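Local coordinates for carbonic anhydrase (Porphyridium purpureum, PDB 1DDZ), which probably catalyses the reversible hydration of carbon dioxide to hydrogencarbonate and a proton, with zinc as cofactor, at residues D76-A81 against N314-Q319; V333-I338 against V346-N351; R378-G383 against Q464-G469. One frame throughout, in Å; residues are numbered along the deposited sequence.

Contact 1. Residues D76-A81 against N314-Q319; sequences DSRVPA and NLAHTQ. With ZN (zinc ion), chain C.
R78 and V79 of the loop 76-81 reach across to the last turn of helix 311-315 and the bend after it, the long arginine doing most of the work. Ahead of them D76 binds the zinc ion through OD2 at 1.9 Å, completing a site with C74, H130 and C133, the closed arrangement in which four protein side chains fill the metal shell. S77 turns back within the loop, its OG making a weak hydrogen bond to the carbonyl of C74. R78 then leaves the loop with CG anti to its carbonyl carbon (chi1 -58°) and a chain extended as far as NE, which carries the guanidinium across to the bend. T318 covers one face of that group with its methyl, CG2 standing 3.2 Å from NE of R78. Three backbone carbonyls lie near the side chain: L315 O is 3.4 Å from CD of R78, and A316 O is 3.1 Å from its NH1. The third, T318 O, is 2.8 Å from NH2 of R78 but at too poor an angle for a hydrogen bond. OG1 of T318 makes a weak hydrogen bond to E345. V79 is apolar and crosses L315 at about a right angle, CG2 meeting CD2 of L315 at 3.6 Å. P80 is the N-cap of helix 81-84, and A81 opens it. The zinc loop thus runs from strand 69-74 into helix 81-84, with A81 against strand 92-97 and V79 against Y214 of strand 208-214, while V216 packs on R78, L315 and A316.

Contact 2. Residues V333-I338 against V346-N351; sequences VPANQI and VFVHRN
The guanidinium of R350 comes edge-on to the start of helix 335-338: the backbone N of A335 lies in its plane, 3.8 Å from NH2, with the carbonyl carbon of P334 also near that edge. V333 O approaches NH2 obliquely at 3.6 Å. The other amino nitrogen, NH1, is turned to the carbonyl of C328, a weak hydrogen bond, and S331 also touches the side chain. CG of R350 is anti to the carbonyl carbon (chi1 -72°) and the chain runs extended to NE, which takes the group from the strand to the foot of the helix. The second flat group, the amide of N336, leads away from the strand, and its ND2 bonds to L341 O; CB of N336 stays behind, 3.7 Å from CG1 of V346. That distance is approximate, because V346 is modelled almost eclipsed (chi1 1°) and the placing of its methyls is doubtful. Between the amide of N336 and the guanidinium of R350 the packing is apolar. CB of A335 points toward the strand and sits on two valines, an equally approximate 3.7 Å from CG2 of V346 and 3.9 Å from CG2 of V348. W325 of the preceding strand touches both A335 and V346. P334 is the N-cap, and its O accepts I338 N at 3.0 Å, closing the first turn. Helix and strand belong to the beta-alpha-beta unit 323-328, 335-338, 346-351, held here by van der Waals packing. A cation beside a helix start is probably not favoured in itself; the nearby oxygens of V333 and C328 are likely to offset it.

Contact 3. Residues R378-G383 against Q464-G469; sequences RVVVCG and QGVVYG
C382 of strand 378-384 sets its side chain beside V466 and Y468 of strand 462-468. Its CB lies 3.7 Å from CG1 of V466; one bond further SG, held anti to the backbone N (chi1 -176°), comes within 3.4 Å of that same methyl and 3.7 Å from CE2 of Y468. The sulfur meets the tyrosine at its ring edge and in the ring plane, a Cys sulfur-aromatic contact with SG 4.8 Å from the ring centroid. V380, on the same face, adds CG1 against CG1 of V466. The parallel backbones are joined by four hydrogen bonds, in which V381, Q464 and V466 each both give and accept: Q464 N gives to V379 O at 2.8 Å and Q464 O takes V381 N at 2.9 Å. Next V466 N gives to V381 O, and G383 N gives to V466 O at 3.2 Å. The Y468 side chain is also about 4 Å from that of H384. A serine in place of Y468 would probably leave the sulfur of C382 without its aromatic neighbour and open a gap beside H384. F40 of helix 38-53 packs on V466, whereas V381, on the other face of the sheet, meets helix 426-447. This is the parallel core of the alpha/beta sheet of a beta-class carbonic anhydrase, with strand 378-384 flanked by 323-328 and 462-468 and ending in the zinc ligand H384.

Overall arrangement
Contact 2 is the middle term of the three, its centre 12 Å from that of contact 1 and 10 Å from that of contact 3. It touches contact 1 where CE1 of F347 packs 3.3 Å from OD1 of D76, and where CG of P334 lies 3.8 Å from CB of P80; F347, from the second half of the chain, thus packs against a ligand of the first zinc. Toward contact 3, the hydroxyl OH of Y468 lies 3.9 Å from V333 N, and I338 packs on the same ring. Contacts 2 and 3 share one sheet, and both come near the second zinc, about 8 Å from the R350 side chain and about 7 Å from G383. Contacts 1 and 3 do not meet, their nearest atoms being about 10 Å apart.

Contact 1. Residues D76-A81 against N314-Q319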
loop_
_atom_site.group_PDB
_atom_site.type_symbol
_atom_site.label_atom_id
_atom_site.label_comp_id
_atom_site.label_asym_id
_atom_site.label_seq_id
_atom_site.Cartn_x
_atom_site.Cartn_y
_atom_site.Cartn_z
ATOM N N ASP A 76 17.001 -5.907 8.310
ATOM C CA ASP A 76 18.329 -5.817 8.955
ATOM C C ASP A 76 18.616 -7.088 9.684
ATOM O O ASP A 76 18.916 -7.042 10.868
ATOM C CB ASP A 76 18.529 -4.600 9.917
ATOM C CG ASP A 76 17.242 -4.139 10.564
ATOM O OD1 ASP A 76 16.733 -3.110 10.100
ATOM O OD2 ASP A 76 16.717 -4.803 11.504
ATOM N N SER A 77 18.590 -8.219 8.997
ATOM C CA SER A 77 18.841 -9.482 9.672
ATOM C C SER A 77 20.135 -10.178 9.350
ATOM O O SER A 77 20.533 -10.368 8.195
ATOM C CB SER A 77 17.609 -10.414 9.569
ATOM O OG SER A 77 16.624 -9.855 10.454
ATOM N N ARG A 78 20.855 -10.458 10.411
ATOM C CA ARG A 78 22.174 -11.052 10.313
ATOM C C ARG A 78 22.205 -12.537 10.114
ATOM O O ARG A 78 23.277 -13.123 10.171
ATOM C CB ARG A 78 23.043 -10.677 11.526
ATOM C CG ARG A 78 23.203 -9.180 11.701
ATOM C CD ARG A 78 23.897 -8.858 12.988
ATOM N NE ARG A 78 24.464 -7.512 12.970
ATOM C CZ ARG A 78 24.997 -6.912 14.028
ATOM N NH1 ARG A 78 25.031 -7.537 15.202
ATOM N NH2 ARG A 78 25.533 -5.700 13.914
ATOM N N VAL A 79 21.063 -13.168 9.900
ATOM C CA VAL A 79 21.060 -14.597 9.656
ATOM C C VAL A 79 20.039 -15.047 8.622
ATOM O O VAL A 79 18.850 -14.774 8.752
ATOM C CB VAL A 79 20.855 -15.428 10.943
ATOM C CG1 VAL A 79 21.188 -16.891 10.674
ATOM C CG2 VAL A 79 21.713 -14.890 12.085
ATOM N N PRO A 80 20.508 -15.701 7.546
ATOM C CA PRO A 80 19.587 -16.182 6.514
ATOM C C PRO A 80 18.582 -17.180 7.111
ATOM O O PRO A 80 18.937 -18.050 7.923
ATOM C CB PRO A 80 20.541 -16.836 5.495
ATOM C CG PRO A 80 21.741 -15.947 5.582
ATOM C CD PRO A 80 21.909 -15.829 7.088
ATOM N N ALA A 81 17.339 -17.054 6.679
ATOM C CA ALA A 81 16.255 -17.881 7.140
ATOM C C ALA A 81 16.528 -19.368 7.035
ATOM O O ALA A 81 16.282 -20.104 7.997
ATOM C CB ALA A 81 14.997 -17.527 6.393
ATOM N N ASN A 314 30.712 -13.118 16.970
ATOM C CA ASN A 314 31.262 -12.405 15.818
ATOM C C ASN A 314 30.092 -11.898 14.983
ATOM O O ASN A 314 30.055 -10.739 14.579
ATOM C CB ASN A 314 32.119 -13.329 14.948
ATOM C CG ASN A 314 33.445 -13.710 15.602
ATOM O OD1 ASN A 314 34.058 -14.712 15.211
ATOM N ND2 ASN A 314 33.909 -12.911 16.579
ATOM N N LEU A 315 29.118 -12.775 14.763
ATOM C CA LEU A 315 27.914 -12.451 14.014
ATOM C C LEU A 315 27.287 -11.198 14.615
ATOM O O LEU A 315 26.782 -10.342 13.896
ATOM C CB LEU A 315 26.930 -13.603 14.152
ATOM C CG LEU A 315 25.987 -13.920 13.005
ATOM C CD1 LEU A 315 26.786 -14.387 11.792
ATOM C CD2 LEU A 315 25.038 -15.006 13.465
ATOM N N ALA A 316 27.348 -11.092 15.940
ATOM C CA ALA A 316 26.788 -9.959 16.669
ATOM C C ALA A 316 27.648 -8.690 16.660
ATOM O O ALA A 316 27.282 -7.679 17.269
ATOM C CB ALA A 316 26.497 -10.363 18.095
ATOM N N HIS A 317 28.778 -8.727 15.967
ATOM C CA HIS A 317 29.675 -7.579 15.908
ATOM C C HIS A 317 29.726 -6.929 14.537
ATOM O O HIS A 317 30.061 -5.741 14.438
ATOM C CB HIS A 317 31.098 -7.981 16.317
ATOM C CG HIS A 317 31.254 -8.289 17.772
ATOM N ND1 HIS A 317 30.572 -7.604 18.761
ATOM C CD2 HIS A 317 32.028 -9.194 18.415
ATOM C CE1 HIS A 317 30.925 -8.073 19.942
ATOM N NE2 HIS A 317 31.808 -9.039 19.760
ATOM N N THR A 318 29.396 -7.698 13.493
ATOM C CA THR A 318 29.424 -7.214 12.106
ATOM C C THR A 318 28.947 -5.762 11.941
ATOM O O THR A 318 27.923 -5.342 12.490
ATOM C CB THR A 318 28.681 -8.169 11.132
ATOM O OG1 THR A 318 28.748 -7.653 9.795
ATOM C CG2 THR A 318 27.252 -8.326 11.538
ATOM N N GLN A 319 29.752 -4.985 11.222
ATOM C CA GLN A 319 29.469 -3.573 10.992
ATOM C C GLN A 319 28.226 -3.301 10.148
ATOM O O GLN A 319 27.778 -4.174 9.406
ATOM C CB GLN A 319 30.700 -2.883 10.375
ATOM C CG GLN A 319 31.156 -3.425 9.007
ATOM C CD GLN A 319 32.368 -2.677 8.420
ATOM O OE1 GLN A 319 32.721 -2.873 7.249
ATOM N NE2 GLN A 319 33.007 -1.828 9.227
HETATM ZN ZN ZN C . 15.188 -5.332 12.455
#

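Contact 2. Residues V333-I338 against V346-N351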
loop_
_atom_site.group_PDB
_atom_site.type_symbol
_atom_site.label_atom_id
_atom_site.label_comp_id
_atom_site.label_asym_id
_atom_site.label_seq_id
_atom_site.Cartn_x
_atom_site.Cartn_y
_atom_site.Cartn_z
ATOM N N VAL A 333 19.692 -18.310 -3.119
ATOM C CA VAL A 333 21.006 -18.040 -2.503
ATOM C C VAL A 333 20.945 -16.772 -1.650
ATOM O O VAL A 333 20.386 -15.768 -2.087
ATOM C CB VAL A 333 22.167 -17.818 -3.499
ATOM C CG1 VAL A 333 23.477 -17.847 -2.759
ATOM C CG2 VAL A 333 22.132 -18.893 -4.601
ATOM N N PRO A 334 21.436 -16.834 -0.401
ATOM C CA PRO A 334 21.403 -15.636 0.449
ATOM C C PRO A 334 22.246 -14.532 -0.191
ATOM O O PRO A 334 23.322 -14.797 -0.738
ATOM C CB PRO A 334 21.999 -16.122 1.761
ATOM C CG PRO A 334 21.489 -17.521 1.847
ATOM C CD PRO A 334 21.753 -18.027 0.428
ATOM N N ALA A 335 21.760 -13.296 -0.109
ATOM C CA ALA A 335 22.448 -12.152 -0.700
ATOM C C ALA A 335 23.903 -12.053 -0.287
ATOM O O ALA A 335 24.796 -11.941 -1.137
ATOM C CB ALA A 335 21.710 -10.861 -0.365
ATOM N N ASN A 336 24.144 -12.112 1.018
ATOM C CA ASN A 336 25.497 -12.018 1.544
ATOM C C ASN A 336 26.375 -13.121 0.962
ATOM O O ASN A 336 27.528 -12.874 0.637
ATOM C CB ASN A 336 25.494 -12.085 3.079
ATOM C CG ASN A 336 25.244 -13.485 3.606
ATOM O OD1 ASN A 336 24.121 -13.944 3.634
ATOM N ND2 ASN A 336 26.301 -14.180 3.986
ATOM N N GLN A 337 25.806 -14.309 0.762
ATOM C CA GLN A 337 26.556 -15.441 0.226
ATOM C C GLN A 337 26.996 -15.262 -1.220
ATOM O O GLN A 337 28.172 -15.399 -1.546
ATOM C CB GLN A 337 25.729 -16.726 0.331
ATOM C CG GLN A 337 25.903 -17.487 1.629
ATOM C CD GLN A 337 24.923 -18.640 1.766
ATOM O OE1 GLN A 337 24.168 -18.705 2.727
ATOM N NE2 GLN A 337 24.909 -19.538 0.786
ATOM N N ILE A 338 26.046 -14.898 -2.073
ATOM C CA ILE A 338 26.329 -14.746 -3.484
ATOM C C ILE A 338 27.430 -13.736 -3.781
ATOM O O ILE A 338 28.181 -13.912 -4.734
ATOM C CB ILE A 338 25.031 -14.526 -4.305
ATOM C CG1 ILE A 338 25.287 -14.861 -5.771
ATOM C CG2 ILE A 338 24.494 -13.113 -4.117
ATOM C CD1 ILE A 338 24.092 -15.419 -6.488
ATOM N N VAL A 346 24.812 -7.050 4.532
ATOM C CA VAL A 346 23.913 -6.599 3.484
ATOM C C VAL A 346 22.478 -6.523 4.019
ATOM O O VAL A 346 22.034 -7.402 4.756
ATOM C CB VAL A 346 24.073 -7.389 2.105
ATOM C CG1 VAL A 346 25.113 -8.471 2.189
ATOM C CG2 VAL A 346 22.780 -7.912 1.598
ATOM N N PHE A 347 21.859 -5.367 3.785
ATOM C CA PHE A 347 20.487 -5.048 4.181
ATOM C C PHE A 347 19.667 -5.630 3.041
ATOM O O PHE A 347 19.925 -5.301 1.892
ATOM C CB PHE A 347 20.353 -3.519 4.215
ATOM C CG PHE A 347 19.224 -3.008 5.060
ATOM C CD1 PHE A 347 19.226 -3.195 6.436
ATOM C CD2 PHE A 347 18.166 -2.305 4.474
ATOM C CE1 PHE A 347 18.184 -2.683 7.220
ATOM C CE2 PHE A 347 17.117 -1.789 5.248
ATOM C CZ PHE A 347 17.128 -1.980 6.626
ATOM N N VAL A 348 18.650 -6.436 3.331
ATOM C CA VAL A 348 17.875 -7.098 2.286
ATOM C C VAL A 348 16.369 -6.890 2.230
ATOM O O VAL A 348 15.677 -6.950 3.245
ATOM C CB VAL A 348 18.107 -8.638 2.337
ATOM C CG1 VAL A 348 17.370 -9.338 1.205
ATOM C CG2 VAL A 348 19.571 -8.967 2.257
ATOM N N HIS A 349 15.858 -6.709 1.012
ATOM C CA HIS A 349 14.426 -6.557 0.783
ATOM C C HIS A 349 14.069 -7.635 -0.247
ATOM O O HIS A 349 14.766 -7.795 -1.234
ATOM C CB HIS A 349 14.100 -5.163 0.232
ATOM C CG HIS A 349 12.643 -4.950 -0.066
ATOM N ND1 HIS A 349 11.636 -5.364 0.784
ATOM C CD2 HIS A 349 12.024 -4.377 -1.125
ATOM C CE1 HIS A 349 10.465 -5.059 0.256
ATOM N NE2 HIS A 349 10.671 -4.459 -0.903
ATOM N N ARG A 350 13.039 -8.422 0.020
ATOM C CA ARG A 350 12.622 -9.453 -0.913
ATOM C C ARG A 350 11.149 -9.458 -1.086
ATOM O O ARG A 350 10.400 -9.411 -0.107
ATOM C CB ARG A 350 13.018 -10.834 -0.437
ATOM C CG ARG A 350 14.465 -11.094 -0.523
ATOM C CD ARG A 350 14.766 -12.529 -0.239
ATOM N NE ARG A 350 16.204 -12.745 -0.297
ATOM C CZ ARG A 350 16.912 -12.767 -1.424
ATOM N NH1 ARG A 350 16.309 -12.601 -2.597
ATOM N NH2 ARG A 350 18.225 -12.927 -1.370
ATOM N N ASN A 351 10.727 -9.531 -2.342
ATOM C CA ASN A 351 9.322 -9.590 -2.683
ATOM C C ASN A 351 9.201 -10.454 -3.953
ATOM O O ASN A 351 10.193 -10.983 -4.442
ATOM C CB ASN A 351 8.713 -8.182 -2.861
ATOM C CG ASN A 351 9.332 -7.409 -4.012
ATOM O OD1 ASN A 351 9.832 -7.990 -4.974
ATOM N ND2 ASN A 351 9.306 -6.102 -3.920
#

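Contact 3. Residues R378-G383 against Q464-G469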
loop_
_atom_site.group_PDB
_atom_site.type_symbol
_atom_site.label_atom_id
_atom_site.label_comp_id
_atom_site.label_asym_id
_atom_site.label_seq_id
_atom_site.Cartn_x
_atom_site.Cartn_y
_atom_site.Cartn_z
ATOM N N ARG A 378 25.851 1.260 -2.105
ATOM C CA ARG A 378 25.272 0.599 -3.271
ATOM C C ARG A 378 23.901 0.025 -3.045
ATOM O O ARG A 378 23.605 -0.478 -1.976
ATOM C CB ARG A 378 26.148 -0.569 -3.722
ATOM C CG ARG A 378 27.191 -0.212 -4.754
ATOM C CD ARG A 378 28.591 -0.091 -4.157
ATOM N NE ARG A 378 29.393 -1.297 -4.384
ATOM C CZ ARG A 378 29.553 -2.272 -3.491
ATOM N NH1 ARG A 378 28.964 -2.201 -2.297
ATOM N NH2 ARG A 378 30.339 -3.299 -3.777
ATOM N N VAL A 379 23.068 0.079 -4.071
ATOM C CA VAL A 379 21.759 -0.529 -4.005
ATOM C C VAL A 379 21.804 -1.508 -5.165
ATOM O O VAL A 379 22.090 -1.100 -6.300
ATOM C CB VAL A 379 20.618 0.479 -4.214
ATOM C CG1 VAL A 379 19.286 -0.253 -4.327
ATOM C CG2 VAL A 379 20.573 1.470 -3.034
ATOM N N VAL A 380 21.597 -2.789 -4.878
ATOM C CA VAL A 380 21.611 -3.817 -5.909
ATOM C C VAL A 380 20.229 -4.419 -6.141
ATOM O O VAL A 380 19.585 -4.826 -5.185
ATOM C CB VAL A 380 22.584 -4.973 -5.521
ATOM C CG1 VAL A 380 22.551 -6.092 -6.573
ATOM C CG2 VAL A 380 24.003 -4.443 -5.361
ATOM N N VAL A 381 19.732 -4.390 -7.379
ATOM C CA VAL A 381 18.448 -5.027 -7.704
ATOM C C VAL A 381 18.857 -6.348 -8.368
ATOM O O VAL A 381 19.535 -6.352 -9.407
ATOM C CB VAL A 381 17.544 -4.201 -8.690
ATOM C CG1 VAL A 381 16.302 -5.003 -9.060
ATOM C CG2 VAL A 381 17.115 -2.875 -8.061
ATOM N N CYS A 382 18.483 -7.463 -7.743
ATOM C CA CYS A 382 18.846 -8.768 -8.259
ATOM C C CYS A 382 17.675 -9.623 -8.694
ATOM O O CYS A 382 16.738 -9.852 -7.927
ATOM C CB CYS A 382 19.653 -9.532 -7.224
ATOM S SG CYS A 382 20.270 -11.147 -7.801
ATOM N N GLY A 383 17.696 -10.003 -9.966
ATOM C CA GLY A 383 16.672 -10.884 -10.502
ATOM C C GLY A 383 17.340 -12.246 -10.671
ATOM O O GLY A 383 18.536 -12.368 -10.427
ATOM N N GLN A 464 23.164 -0.697 -8.878
ATOM C CA GLN A 464 23.608 -1.812 -9.714
ATOM C C GLN A 464 22.480 -2.804 -10.033
ATOM O O GLN A 464 21.626 -3.105 -9.188
ATOM C CB GLN A 464 24.765 -2.520 -8.991
ATOM C CG GLN A 464 25.205 -3.853 -9.556
ATOM C CD GLN A 464 26.079 -3.730 -10.798
ATOM O OE1 GLN A 464 25.658 -4.068 -11.911
ATOM N NE2 GLN A 464 27.297 -3.280 -10.609
ATOM N N GLY A 465 22.464 -3.273 -11.274
ATOM C CA GLY A 465 21.478 -4.240 -11.739
ATOM C C GLY A 465 22.253 -5.534 -11.949
ATOM O O GLY A 465 23.357 -5.518 -12.518
ATOM N N VAL A 466 21.668 -6.659 -11.562
ATOM C CA VAL A 466 22.381 -7.932 -11.616
ATOM C C VAL A 466 21.376 -9.072 -11.846
ATOM O O VAL A 466 20.187 -8.895 -11.596
ATOM C CB VAL A 466 23.171 -8.063 -10.242
ATOM C CG1 VAL A 466 22.601 -9.122 -9.337
ATOM C CG2 VAL A 466 24.657 -8.201 -10.453
ATOM N N VAL A 467 21.814 -10.184 -12.440
ATOM C CA VAL A 467 20.930 -11.344 -12.666
ATOM C C VAL A 467 21.801 -12.596 -12.654
ATOM O O VAL A 467 22.997 -12.509 -12.878
ATOM C CB VAL A 467 20.174 -11.277 -14.025
ATOM C CG1 VAL A 467 21.120 -11.606 -15.197
ATOM C CG2 VAL A 467 19.007 -12.264 -14.038
ATOM N N TYR A 468 21.232 -13.749 -12.346
ATOM C CA TYR A 468 22.034 -14.962 -12.339
ATOM C C TYR A 468 21.158 -16.172 -12.515
ATOM O O TYR A 468 19.930 -16.084 -12.384
ATOM C CB TYR A 468 22.823 -15.096 -11.039
ATOM C CG TYR A 468 21.982 -15.470 -9.845
ATOM C CD1 TYR A 468 21.859 -16.798 -9.433
ATOM C CD2 TYR A 468 21.309 -14.499 -9.120
ATOM C CE1 TYR A 468 21.084 -17.148 -8.317
ATOM C CE2 TYR A 468 20.534 -14.837 -8.008
ATOM C CZ TYR A 468 20.429 -16.157 -7.615
ATOM O OH TYR A 468 19.691 -16.466 -6.501
ATOM N N GLY A 469 21.792 -17.285 -12.868
ATOM C CA GLY A 469 21.099 -18.553 -13.027
ATOM C C GLY A 469 21.634 -19.400 -11.895
ATOM O O GLY A 469 22.842 -19.412 -11.657
#